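Local coordinates for protein CG8862 (Drosophila melanogaster, PDB 3ISM) that probably cleaves DNA and RNA as a magnesium-dependent mitochondrial endonuclease, EndoG, captured here in complex with its protein inhibitor EndoGI, at residues W52-L57 with Y155-P160; S71-K76 with E117-S122; G100-A105 with A125-Q130; V184-H189 with M210-I215. All coordinates share one frame; numbering follows the deposited sequence.

Interaction 1: residues W52-L57 with Y155-P160; sequences WVFEHL and YVCTGP
V53 and T158 form a hydrogen-bonded antiparallel pair, and so do E55 and V156. Four backbone bonds result, among them V53 N to T158 O at 2.9 Å and T158 N to V53 O at 3.1 Å; the short strand axes approach to 4.7 Å at 163°.

One water adds a polar bridge on the E55 face. It donates to E55 OE1 (2.7 Å) and to V156 O (2.8 Å) and accepts from T158 OG1, so V156 O receives both this water and E55 N. E55 OE2 is held by H108 and N107, and T158 OG1, besides serving the water, is bonded by K192.

The opposite face is aromatic. H56 and Y155 make an offset stack, planes at 14° and centroids 4.5 Å apart, with H56 CD2 above the Y155 ring near its rim. Beside them F54 CE1 touches C157 CB at 3.5 Å. With C157 SG anti to the backbone N (chi1 -175°), the sulfur lies obliquely to both the F54 and W52 rings.

These are central strands of the large mixed sheet: 40-44 pairs beyond 49-57, 189-197 pairs beyond 153-161, and helix 136-146 packs on L57, V156 and T158.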
loop_
_atom_site.group_PDB
_atom_site.type_symbol
_atom_site.label_atom_id
_atom_site.label_comp_id
_atom_site.label_asym_id
_atom_site.label_seq_id
_atom_site.Cartn_x
_atom_site.Cartn_y
_atom_site.Cartn_z
ATOM N N TRP B 52 2.681 7.215 -9.467
ATOM C CA TRP B 52 3.357 7.212 -10.768
ATOM C C TRP B 52 3.482 8.636 -11.300
ATOM O O TRP B 52 2.754 9.552 -10.862
ATOM C CB TRP B 52 2.628 6.325 -11.811
ATOM C CG TRP B 52 1.147 6.610 -12.015
ATOM C CD1 TRP B 52 0.106 5.958 -11.427
ATOM C CD2 TRP B 52 0.556 7.587 -12.891
ATOM N NE1 TRP B 52 -1.097 6.479 -11.853
ATOM C CE2 TRP B 52 -0.849 7.479 -12.755
ATOM C CE3 TRP B 52 1.071 8.550 -13.757
ATOM C CZ2 TRP B 52 -1.738 8.303 -13.454
ATOM C CZ3 TRP B 52 0.174 9.376 -14.461
ATOM C CH2 TRP B 52 -1.205 9.250 -14.289
ATOM N N VAL B 53 4.431 8.835 -12.215
ATOM C CA VAL B 53 4.417 10.028 -13.044
ATOM C C VAL B 53 4.459 9.579 -14.516
ATOM O O VAL B 53 4.877 8.448 -14.815
ATOM C CB VAL B 53 5.601 10.983 -12.750
ATOM C CG1 VAL B 53 5.578 11.475 -11.323
ATOM C CG2 VAL B 53 6.936 10.305 -13.069
ATOM N N PHE B 54 4.028 10.465 -15.414
ATOM C CA PHE B 54 4.014 10.159 -16.825
ATOM C C PHE B 54 4.642 11.305 -17.623
ATOM O O PHE B 54 4.415 12.485 -17.338
ATOM C CB PHE B 54 2.591 9.859 -17.329
ATOM C CG PHE B 54 2.535 8.692 -18.267
ATOM C CD1 PHE B 54 2.109 7.446 -17.816
ATOM C CD2 PHE B 54 2.984 8.820 -19.581
ATOM C CE1 PHE B 54 2.100 6.343 -18.681
ATOM C CE2 PHE B 54 2.985 7.725 -20.443
ATOM C CZ PHE B 54 2.551 6.480 -19.990
ATOM N N GLU B 55 5.443 10.944 -18.615
ATOM C CA GLU B 55 6.197 11.930 -19.399
ATOM C C GLU B 55 6.145 11.548 -20.865
ATOM O O GLU B 55 6.101 10.371 -21.206
ATOM C CB GLU B 55 7.657 11.992 -18.946
ATOM C CG GLU B 55 7.893 12.455 -17.481
ATOM C CD GLU B 55 9.343 12.208 -17.020
ATOM O OE1 GLU B 55 9.777 11.036 -17.008
ATOM O OE2 GLU B 55 10.048 13.179 -16.669
ATOM N N HIS B 56 6.134 12.561 -21.726
ATOM C CA HIS B 56 6.270 12.359 -23.147
ATOM C C HIS B 56 7.463 13.196 -23.587
ATOM O O HIS B 56 7.400 14.421 -23.578
ATOM C CB HIS B 56 4.984 12.757 -23.895
ATOM C CG HIS B 56 5.204 13.081 -25.346
ATOM N ND1 HIS B 56 4.739 14.240 -25.925
ATOM C CD2 HIS B 56 5.863 12.411 -26.324
ATOM C CE1 HIS B 56 5.096 14.270 -27.200
ATOM N NE2 HIS B 56 5.784 13.174 -27.466
ATOM N N LEU B 57 8.546 12.517 -23.959
ATOM C CA LEU B 57 9.806 13.166 -24.290
ATOM C C LEU B 57 10.041 13.200 -25.795
ATOM O O LEU B 57 9.726 12.236 -26.521
ATOM C CB LEU B 57 10.991 12.456 -23.616
ATOM C CG LEU B 57 10.853 11.940 -22.176
ATOM C CD1 LEU B 57 12.187 11.306 -21.736
ATOM C CD2 LEU B 57 10.415 13.029 -21.184
ATOM N N TYR B 155 7.533 7.779 -24.627
ATOM C CA TYR B 155 6.582 7.922 -23.525
ATOM C C TYR B 155 7.045 7.062 -22.367
ATOM O O TYR B 155 7.443 5.910 -22.562
ATOM C CB TYR B 155 5.160 7.530 -23.952
ATOM C CG TYR B 155 4.575 8.390 -25.047
ATOM C CD1 TYR B 155 3.661 9.399 -24.757
ATOM C CD2 TYR B 155 4.932 8.189 -26.375
ATOM C CE1 TYR B 155 3.118 10.194 -25.768
ATOM C CE2 TYR B 155 4.400 8.976 -27.387
ATOM C CZ TYR B 155 3.498 9.970 -27.077
ATOM O OH TYR B 155 2.981 10.731 -28.097
ATOM N N VAL B 156 7.018 7.621 -21.168
ATOM C CA VAL B 156 7.576 6.923 -20.017
ATOM C C VAL B 156 6.777 7.136 -18.728
ATOM O O VAL B 156 6.403 8.261 -18.378
ATOM C CB VAL B 156 9.120 7.222 -19.830
ATOM C CG1 VAL B 156 9.390 8.725 -19.837
ATOM C CG2 VAL B 156 9.675 6.555 -18.563
ATOM N N CYS B 157 6.499 6.020 -18.065
ATOM C CA CYS B 157 5.890 5.993 -16.754
ATOM C C CYS B 157 6.901 5.493 -15.731
ATOM O O CYS B 157 7.521 4.438 -15.912
ATOM C CB CYS B 157 4.674 5.067 -16.751
ATOM S SG CYS B 157 3.758 5.091 -15.182
ATOM N N THR B 158 7.060 6.266 -14.663
ATOM C CA THR B 158 8.052 6.023 -13.623
ATOM C C THR B 158 7.302 5.958 -12.299
ATOM O O THR B 158 6.402 6.761 -12.082
ATOM C CB THR B 158 9.065 7.204 -13.562
ATOM O OG1 THR B 158 9.720 7.357 -14.835
ATOM C CG2 THR B 158 10.103 6.977 -12.470
ATOM N N GLY B 159 7.654 5.023 -11.416
ATOM C CA GLY B 159 6.981 4.931 -10.112
ATOM C C GLY B 159 7.638 3.971 -9.129
ATOM O O GLY B 159 8.549 3.242 -9.484
ATOM N N PRO B 160 7.187 4.000 -7.864
ATOM C CA PRO B 160 7.666 3.134 -6.800
ATOM C C PRO B 160 6.976 1.776 -6.735
ATOM O O PRO B 160 5.836 1.617 -7.213
ATOM C CB PRO B 160 7.336 3.939 -5.546
ATOM C CG PRO B 160 6.097 4.693 -5.900
ATOM C CD PRO B 160 6.211 4.997 -7.372
HETATM O O HOH W 1 8.111 9.023 -16.343
#

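Interaction 2: residues S71-K76 with E117-S122; sequences SKCDFK and ETFYLS
The shortest polar bond here runs from L121 N to K76 O, 2.8 Å long with 163° at the hydrogen; it approaches tilted from the carbonyl plane. Its companion, K76 N to F119 O at 3.2 Å, is longer but nearly as straight. Together they make a single bridge between K76 and Y120, two loop segments otherwise without strand pairing.

K76 CG lies between the backbone N and the carbonyl carbon (chi1 58°), and the chain bends back at chi2 and chi4, which sets NZ squarely over the Y120 ring. This cation-pi contact has NZ 3.8 Å from the ring centroid and only 10° off its normal. The ammonium is also bonded to D116 O, so a carbonyl and an aromatic face probably both help to stabilise its charge.

F119 is wedged between C73 and F75. Over one face sits C73 CB, 3.6 Å from the F119 centroid in a CH-pi contact. Toward F75 the ring turns an edge, CD1 standing above the centre of the F75 face, with 3.9 Å between F119 CD1 and F75 CE1: an edge-to-face pair. Replacing F119 by an alanine would probably strip C73 CB and the F75 face of their common partner and open a gap between them.

F75 also meets the ring of Y331 of the CG4930 chain, while F119 makes an edge-to-face pair with H101, the predicted proton acceptor. The aromatic cluster thus joins the inhibitor interface to the second shell of a His-Me finger nuclease active site.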
loop_
_atom_site.group_PDB
_atom_site.type_symbol
_atom_site.label_atom_id
_atom_site.label_comp_id
_atom_site.label_asym_id
_atom_site.label_seq_id
_atom_site.Cartn_x
_atom_site.Cartn_y
_atom_site.Cartn_z
ATOM N N SER B 71 20.049 25.477 -11.363
ATOM C CA SER B 71 20.572 26.009 -10.104
ATOM C C SER B 71 19.586 26.969 -9.435
ATOM O O SER B 71 19.724 27.287 -8.247
ATOM C CB SER B 71 21.930 26.698 -10.323
ATOM O OG SER B 71 21.786 28.023 -10.827
ATOM N N LYS B 72 18.590 27.426 -10.194
ATOM C CA LYS B 72 17.548 28.295 -9.638
ATOM C C LYS B 72 16.435 27.491 -8.974
ATOM O O LYS B 72 15.504 28.070 -8.417
ATOM C CB LYS B 72 16.971 29.237 -10.708
ATOM C CG LYS B 72 18.026 30.087 -11.453
ATOM C CD LYS B 72 17.542 31.516 -11.659
ATOM C CE LYS B 72 18.432 32.301 -12.616
ATOM N NZ LYS B 72 17.877 32.371 -14.001
ATOM N N CYS B 73 16.546 26.159 -9.023
ATOM C CA CYS B 73 15.501 25.255 -8.527
ATOM C C CYS B 73 15.783 24.662 -7.156
ATOM O O CYS B 73 16.859 24.106 -6.922
ATOM C CB CYS B 73 15.324 24.092 -9.488
ATOM S SG CYS B 73 15.094 24.548 -11.177
ATOM N N ASP B 74 14.785 24.732 -6.277
ATOM C CA ASP B 74 14.899 24.187 -4.928
ATOM C C ASP B 74 13.742 23.247 -4.603
ATOM O O ASP B 74 12.636 23.396 -5.132
ATOM C CB ASP B 74 14.955 25.308 -3.889
ATOM C CG ASP B 74 16.083 26.286 -4.145
ATOM O OD1 ASP B 74 17.265 25.860 -4.124
ATOM O OD2 ASP B 74 15.781 27.484 -4.364
ATOM N N PHE B 75 14.015 22.291 -3.721
ATOM C CA PHE B 75 13.025 21.329 -3.271
ATOM C C PHE B 75 12.028 22.045 -2.360
ATOM O O PHE B 75 12.419 22.705 -1.395
ATOM C CB PHE B 75 13.711 20.181 -2.532
ATOM C CG PHE B 75 14.667 19.378 -3.388
ATOM C CD1 PHE B 75 14.203 18.354 -4.194
ATOM C CD2 PHE B 75 16.027 19.638 -3.369
ATOM C CE1 PHE B 75 15.071 17.606 -4.971
ATOM C CE2 PHE B 75 16.903 18.897 -4.144
ATOM C CZ PHE B 75 16.424 17.877 -4.948
ATOM N N LYS B 76 10.746 21.939 -2.684
ATOM C CA LYS B 76 9.717 22.707 -1.982
ATOM C C LYS B 76 8.446 21.910 -1.791
ATOM O O LYS B 76 8.111 21.064 -2.637
ATOM C CB LYS B 76 9.421 24.009 -2.730
ATOM C CG LYS B 76 8.968 23.848 -4.178
ATOM C CD LYS B 76 9.544 24.976 -5.061
ATOM C CE LYS B 76 9.239 24.769 -6.566
ATOM N NZ LYS B 76 9.176 23.331 -6.970
ATOM N N GLU B 117 8.958 22.893 -11.793
ATOM C CA GLU B 117 7.860 22.057 -11.325
ATOM C C GLU B 117 8.256 20.612 -10.957
ATOM O O GLU B 117 7.515 19.933 -10.240
ATOM C CB GLU B 117 6.714 22.062 -12.348
ATOM C CG GLU B 117 5.925 23.382 -12.460
ATOM C CD GLU B 117 5.128 23.464 -13.767
ATOM O OE1 GLU B 117 5.001 22.425 -14.453
ATOM O OE2 GLU B 117 4.646 24.561 -14.130
ATOM N N THR B 118 9.401 20.125 -11.435
ATOM C CA THR B 118 9.861 18.790 -11.019
ATOM C C THR B 118 10.437 18.811 -9.601
ATOM O O THR B 118 10.675 17.761 -9.006
ATOM C CB THR B 118 10.913 18.189 -11.986
ATOM O OG1 THR B 118 12.135 18.945 -11.913
ATOM C CG2 THR B 118 10.396 18.209 -13.424
ATOM N N PHE B 119 10.648 19.999 -9.043
ATOM C CA PHE B 119 11.199 20.094 -7.687
ATOM C C PHE B 119 10.175 20.140 -6.537
ATOM O O PHE B 119 10.555 20.267 -5.368
ATOM C CB PHE B 119 12.218 21.233 -7.594
ATOM C CG PHE B 119 13.548 20.901 -8.225
ATOM C CD1 PHE B 119 14.634 20.538 -7.434
ATOM C CD2 PHE B 119 13.711 20.937 -9.611
ATOM C CE1 PHE B 119 15.865 20.226 -8.012
ATOM C CE2 PHE B 119 14.949 20.630 -10.201
ATOM C CZ PHE B 119 16.027 20.275 -9.398
ATOM N N TYR B 120 8.885 20.007 -6.857
ATOM C CA TYR B 120 7.887 19.841 -5.806
ATOM C C TYR B 120 8.146 18.521 -5.113
ATOM O O TYR B 120 8.380 17.505 -5.782
ATOM C CB TYR B 120 6.462 19.860 -6.354
ATOM C CG TYR B 120 5.972 21.231 -6.723
ATOM C CD1 TYR B 120 5.763 22.199 -5.750
ATOM C CD2 TYR B 120 5.715 21.561 -8.055
ATOM C CE1 TYR B 120 5.314 23.477 -6.091
ATOM C CE2 TYR B 120 5.257 22.825 -8.407
ATOM C CZ TYR B 120 5.056 23.776 -7.418
ATOM O OH TYR B 120 4.608 25.037 -7.759
ATOM N N LEU B 121 8.100 18.533 -3.781
ATOM C CA LEU B 121 8.283 17.316 -3.001
ATOM C C LEU B 121 7.252 16.219 -3.291
ATOM O O LEU B 121 7.475 15.064 -2.942
ATOM C CB LEU B 121 8.305 17.627 -1.502
ATOM C CG LEU B 121 9.543 18.427 -1.093
ATOM C CD1 LEU B 121 9.362 19.002 0.301
ATOM C CD2 LEU B 121 10.801 17.550 -1.180
ATOM N N SER B 122 6.131 16.577 -3.916
ATOM C CA SER B 122 5.175 15.563 -4.351
ATOM C C SER B 122 5.682 14.731 -5.526
ATOM O O SER B 122 5.121 13.677 -5.814
ATOM C CB SER B 122 3.823 16.181 -4.683
ATOM O OG SER B 122 3.960 17.200 -5.637
#

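Interaction 3: residues G100-A105 with A125-Q130; sequences GHMAAA and APQVGQ
G100 and A125 pair across the two-stranded antiparallel ribbon that carries H101, consistent with the beta-beta-alpha metal finger of the His-Me finger nucleases; H101 is the predicted proton acceptor.

Backbone bonds define the pairing. G100 N gives to A125 O at 2.9 Å, with 145° at the hydrogen, and A125 N returns the bond to G100 O at 3.0 Å and 161°. Both donors come in tilted from the carbonyl planes. Q127 extends the ribbon through a backbone bond to D98.

The remaining contacts are by van der Waals approach. Q127 reaches out over the glycine, its CD 3.8 Å from G100 CA, and the missing side chain at G100 leaves room for the amide group. Between nearest atoms, the Q127 side chain is about 4 Å from a bound magnesium ion and about 3 Å from that of N133, a magnesium ligand, which puts this layer at the metal site. An alanine in place of Q127 would probably leave G100 CA without its cover and open a gap beside the M102 methyl.

M102, bent at chi2 and chi3, brings its methyl to the ribbon; its side chain also touches P50, V53 and F190. The methyl CE lies 4.0 Å from Q127 CD and also 4.0 Å from A125 CB.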
loop_
_atom_site.group_PDB
_atom_site.type_symbol
_atom_site.label_atom_id
_atom_site.label_comp_id
_atom_site.label_asym_id
_atom_site.label_seq_id
_atom_site.Cartn_x
_atom_site.Cartn_y
_atom_site.Cartn_z
ATOM N N GLY B 100 14.437 12.018 -4.304
ATOM C CA GLY B 100 14.663 11.490 -5.662
ATOM C C GLY B 100 13.524 11.799 -6.614
ATOM O O GLY B 100 12.375 11.365 -6.380
ATOM N N HIS B 101 13.833 12.559 -7.674
ATOM C CA HIS B 101 12.847 12.893 -8.699
ATOM C C HIS B 101 12.258 11.617 -9.305
ATOM O O HIS B 101 13.011 10.714 -9.707
ATOM C CB HIS B 101 13.498 13.636 -9.861
ATOM C CG HIS B 101 13.856 15.057 -9.582
ATOM N ND1 HIS B 101 15.020 15.425 -8.935
ATOM C CD2 HIS B 101 13.243 16.211 -9.941
ATOM C CE1 HIS B 101 15.083 16.744 -8.871
ATOM N NE2 HIS B 101 14.019 17.244 -9.478
ATOM N N MET B 102 10.931 11.560 -9.406
ATOM C CA MET B 102 10.299 10.592 -10.300
ATOM C C MET B 102 10.338 11.098 -11.755
ATOM O O MET B 102 10.887 10.434 -12.623
ATOM C CB MET B 102 8.877 10.228 -9.831
ATOM C CG MET B 102 8.802 9.563 -8.451
ATOM S SD MET B 102 9.624 7.944 -8.302
ATOM C CE MET B 102 11.270 8.451 -7.725
ATOM N N ALA B 103 9.757 12.265 -12.018
ATOM C CA ALA B 103 9.948 12.955 -13.285
ATOM C C ALA B 103 11.229 13.775 -13.147
ATOM O O ALA B 103 11.251 14.769 -12.402
ATOM C CB ALA B 103 8.764 13.884 -13.586
ATOM N N ALA B 104 12.289 13.347 -13.836
ATOM C CA ALA B 104 13.616 13.972 -13.721
ATOM C C ALA B 104 13.649 15.388 -14.285
ATOM O O ALA B 104 12.991 15.696 -15.284
ATOM C CB ALA B 104 14.686 13.110 -14.406
ATOM N N ALA B 105 14.419 16.248 -13.630
ATOM C CA ALA B 105 14.523 17.650 -14.018
ATOM C C ALA B 105 15.069 17.813 -15.446
ATOM O O ALA B 105 14.687 18.744 -16.171
ATOM C CB ALA B 105 15.393 18.380 -13.025
ATOM N N ALA B 125 10.528 10.775 -4.089
ATOM C CA ALA B 125 10.504 9.618 -3.195
ATOM C C ALA B 125 11.901 9.391 -2.641
ATOM O O ALA B 125 12.898 9.722 -3.305
ATOM C CB ALA B 125 9.988 8.349 -3.900
ATOM N N PRO B 126 11.983 8.872 -1.403
ATOM C CA PRO B 126 13.285 8.586 -0.811
ATOM C C PRO B 126 14.040 7.564 -1.635
ATOM O O PRO B 126 13.555 6.455 -1.868
ATOM C CB PRO B 126 12.937 8.037 0.588
ATOM C CG PRO B 126 11.606 8.637 0.882
ATOM C CD PRO B 126 10.890 8.616 -0.457
ATOM N N GLN B 127 15.213 7.970 -2.096
ATOM C CA GLN B 127 16.099 7.088 -2.833
ATOM C C GLN B 127 17.475 7.117 -2.197
ATOM O O GLN B 127 17.930 8.179 -1.750
ATOM C CB GLN B 127 16.205 7.537 -4.287
ATOM C CG GLN B 127 14.875 7.503 -5.036
ATOM C CD GLN B 127 15.040 7.784 -6.510
ATOM O OE1 GLN B 127 15.771 8.687 -6.898
ATOM N NE2 GLN B 127 14.366 6.997 -7.344
ATOM N N VAL B 128 18.122 5.951 -2.151
ATOM C CA VAL B 128 19.565 5.863 -1.882
ATOM C C VAL B 128 20.307 6.817 -2.820
ATOM O O VAL B 128 20.005 6.886 -4.016
ATOM C CB VAL B 128 20.056 4.401 -2.073
ATOM C CG1 VAL B 128 21.571 4.288 -2.001
ATOM C CG2 VAL B 128 19.390 3.486 -1.031
ATOM N N GLY B 129 21.254 7.571 -2.270
ATOM C CA GLY B 129 21.966 8.585 -3.021
ATOM C C GLY B 129 23.083 8.040 -3.891
ATOM O O GLY B 129 22.861 7.714 -5.056
ATOM N N GLN B 130 24.284 7.995 -3.319
ATOM C CA GLN B 130 25.443 7.355 -3.923
ATOM C C GLN B 130 25.111 5.903 -4.217
ATOM O O GLN B 130 24.637 5.168 -3.334
ATOM C CB GLN B 130 26.633 7.412 -2.967
ATOM C CG GLN B 130 27.318 8.764 -2.888
ATOM C CD GLN B 130 28.410 8.797 -1.830
ATOM O OE1 GLN B 130 29.570 8.467 -2.099
ATOM N NE2 GLN B 130 28.045 9.216 -0.619
#

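Interaction 4: residues V184-H189 with M210-I215; sequences VAVPTH and MPNQVI
With CG anti to the backbone N (chi1 -170°), N212 sends its amide back along the P187-T188 backbone, while H189 carries its ring beside its own backbone N (chi1 -64°), up against P211. A bulge and a turn meet here: T188 and H189 form a classic beta bulge opposite L161, and N212 is the centre of an inverse gamma turn, with a weak bond from Q213 N to P211 O.

N212 holds the 184-189 segment at two points. Its ND2 donates to P187 O at 2.9 Å, with the oxygen essentially in the amide plane. Its backbone N donates to T188 O at 2.8 Å and 171°, a straight bond that nevertheless arrives from above the carbonyl plane. The side-chain amide of N212 also bonds to P126 O through ND2 and to V128 N through OD1, so both of its polar atoms are engaged and the rotation of the group is fixed. V186 CG1 packs against ND2 from a chain crossing at about a right angle.

H189 pairs with P211 at the non-hydrogen-bonded position where strand 189-197 begins and strand 203-211 ends. Its CD2 touches P211 CA at 3.5 Å, and H189 CA makes a CA-H...O contact with M210 O (3.3 Å). Within the bulge, T188 OG1 lies in the plane of the imidazole at its edge, 2.6 Å from H189 ND1 in a hydrogen bond.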
loop_
_atom_site.group_PDB
_atom_site.type_symbol
_atom_site.label_atom_id
_atom_site.label_comp_id
_atom_site.label_asym_id
_atom_site.label_seq_id
_atom_site.Cartn_x
_atom_site.Cartn_y
_atom_site.Cartn_z
ATOM N N VAL B 184 7.080 9.383 5.429
ATOM C CA VAL B 184 7.253 9.234 3.984
ATOM C C VAL B 184 7.810 7.827 3.698
ATOM O O VAL B 184 8.830 7.438 4.262
ATOM C CB VAL B 184 8.153 10.357 3.410
ATOM C CG1 VAL B 184 8.325 10.221 1.864
ATOM C CG2 VAL B 184 7.557 11.704 3.744
ATOM N N ALA B 185 7.110 7.063 2.854
ATOM C CA ALA B 185 7.511 5.694 2.554
ATOM C C ALA B 185 8.807 5.621 1.744
ATOM O O ALA B 185 9.020 6.419 0.826
ATOM C CB ALA B 185 6.411 4.981 1.816
ATOM N N VAL B 186 9.663 4.664 2.093
ATOM C CA VAL B 186 10.867 4.372 1.324
ATOM C C VAL B 186 10.601 3.127 0.475
ATOM O O VAL B 186 10.586 1.995 0.981
ATOM C CB VAL B 186 12.112 4.164 2.211
ATOM C CG1 VAL B 186 13.343 3.899 1.328
ATOM C CG2 VAL B 186 12.360 5.395 3.151
ATOM N N PRO B 187 10.362 3.336 -0.821
ATOM C CA PRO B 187 10.065 2.215 -1.720
ATOM C C PRO B 187 11.207 1.198 -1.807
ATOM O O PRO B 187 12.380 1.557 -1.652
ATOM C CB PRO B 187 9.820 2.912 -3.065
ATOM C CG PRO B 187 9.388 4.343 -2.672
ATOM C CD PRO B 187 10.304 4.637 -1.519
ATOM N N THR B 188 10.861 -0.066 -2.032
ATOM C CA THR B 188 11.860 -1.134 -2.115
ATOM C C THR B 188 12.547 -1.084 -3.496
ATOM O O THR B 188 13.697 -1.460 -3.633
ATOM C CB THR B 188 11.222 -2.546 -1.901
ATOM O OG1 THR B 188 10.360 -2.874 -3.012
ATOM C CG2 THR B 188 10.429 -2.581 -0.610
ATOM N N HIS B 189 11.804 -0.624 -4.502
ATOM C CA HIS B 189 12.230 -0.664 -5.916
ATOM C C HIS B 189 11.542 0.480 -6.660
ATOM O O HIS B 189 10.571 1.045 -6.170
ATOM C CB HIS B 189 11.801 -1.977 -6.604
ATOM C CG HIS B 189 12.426 -3.224 -6.046
ATOM N ND1 HIS B 189 12.036 -3.782 -4.844
ATOM C CD2 HIS B 189 13.350 -4.070 -6.566
ATOM C CE1 HIS B 189 12.729 -4.887 -4.624
ATOM N NE2 HIS B 189 13.536 -5.083 -5.653
ATOM N N MET B 210 14.452 -1.473 -10.792
ATOM C CA MET B 210 15.743 -1.408 -10.099
ATOM C C MET B 210 15.505 -1.290 -8.609
ATOM O O MET B 210 14.620 -0.565 -8.208
ATOM C CB MET B 210 16.571 -0.224 -10.601
ATOM C CG MET B 210 16.926 -0.306 -12.085
ATOM S SD MET B 210 17.773 1.168 -12.677
ATOM C CE MET B 210 19.280 1.159 -11.727
ATOM N N PRO B 211 16.289 -2.012 -7.791
ATOM C CA PRO B 211 16.076 -1.951 -6.350
ATOM C C PRO B 211 16.598 -0.624 -5.785
ATOM O O PRO B 211 17.606 -0.085 -6.269
ATOM C CB PRO B 211 16.883 -3.148 -5.828
ATOM C CG PRO B 211 18.037 -3.276 -6.829
ATOM C CD PRO B 211 17.424 -2.892 -8.159
ATOM N N ASN B 212 15.903 -0.110 -4.780
ATOM C CA ASN B 212 16.280 1.120 -4.113
ATOM C C ASN B 212 17.419 0.827 -3.126
ATOM O O ASN B 212 17.232 0.837 -1.908
ATOM C CB ASN B 212 15.050 1.720 -3.410
ATOM C CG ASN B 212 15.277 3.139 -2.889
ATOM O OD1 ASN B 212 16.287 3.766 -3.194
ATOM N ND2 ASN B 212 14.302 3.661 -2.112
ATOM N N GLN B 213 18.602 0.562 -3.667
ATOM C CA GLN B 213 19.765 0.247 -2.846
ATOM C C GLN B 213 21.021 0.641 -3.597
ATOM O O GLN B 213 20.950 0.967 -4.780
ATOM C CB GLN B 213 19.801 -1.253 -2.512
ATOM C CG GLN B 213 19.973 -2.140 -3.721
ATOM C CD GLN B 213 19.503 -3.561 -3.482
ATOM O OE1 GLN B 213 18.538 -3.803 -2.736
ATOM N NE2 GLN B 213 20.162 -4.511 -4.141
ATOM N N VAL B 214 22.171 0.582 -2.927
ATOM C CA VAL B 214 23.446 0.777 -3.619
ATOM C C VAL B 214 23.641 -0.292 -4.709
ATOM O O VAL B 214 23.662 -1.496 -4.439
ATOM C CB VAL B 214 24.642 0.811 -2.648
ATOM C CG1 VAL B 214 25.983 0.736 -3.404
ATOM C CG2 VAL B 214 24.591 2.065 -1.784
ATOM N N ILE B 215 23.732 0.172 -5.951
ATOM C CA ILE B 215 24.027 -0.682 -7.090
ATOM C C ILE B 215 25.424 -0.349 -7.590
ATOM O O ILE B 215 25.791 0.825 -7.673
ATOM C CB ILE B 215 23.007 -0.466 -8.239
ATOM C CG1 ILE B 215 21.609 -0.895 -7.793
ATOM C CG2 ILE B 215 23.414 -1.270 -9.483
ATOM C CD1 ILE B 215 20.545 -0.477 -8.744
#

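Overall arrangement
Read from the N terminus, segment 52-57, on strand 49-57, opens interaction 1, which closes only at 155-160 and so encloses interactions 2 and 3. Those two cross, their segments coming in the order 71-76, 100-105, 117-122 and 125-130; they meet where T118 packs on H101 and A105. Interaction 3 also rests on the central sheet, with A103 against E55 and V53 and the M102 carbonyl against T158. Interaction 4 follows in series, closing a beta excursion from 184-189 to 210-215. It is bonded to interaction 3, and P187 touches P160 of interaction 1. The inhibitor-facing loop 71-76 and its partner 117-122, the probable metal finger and the main sheet are thereby tied together around the magnesium site.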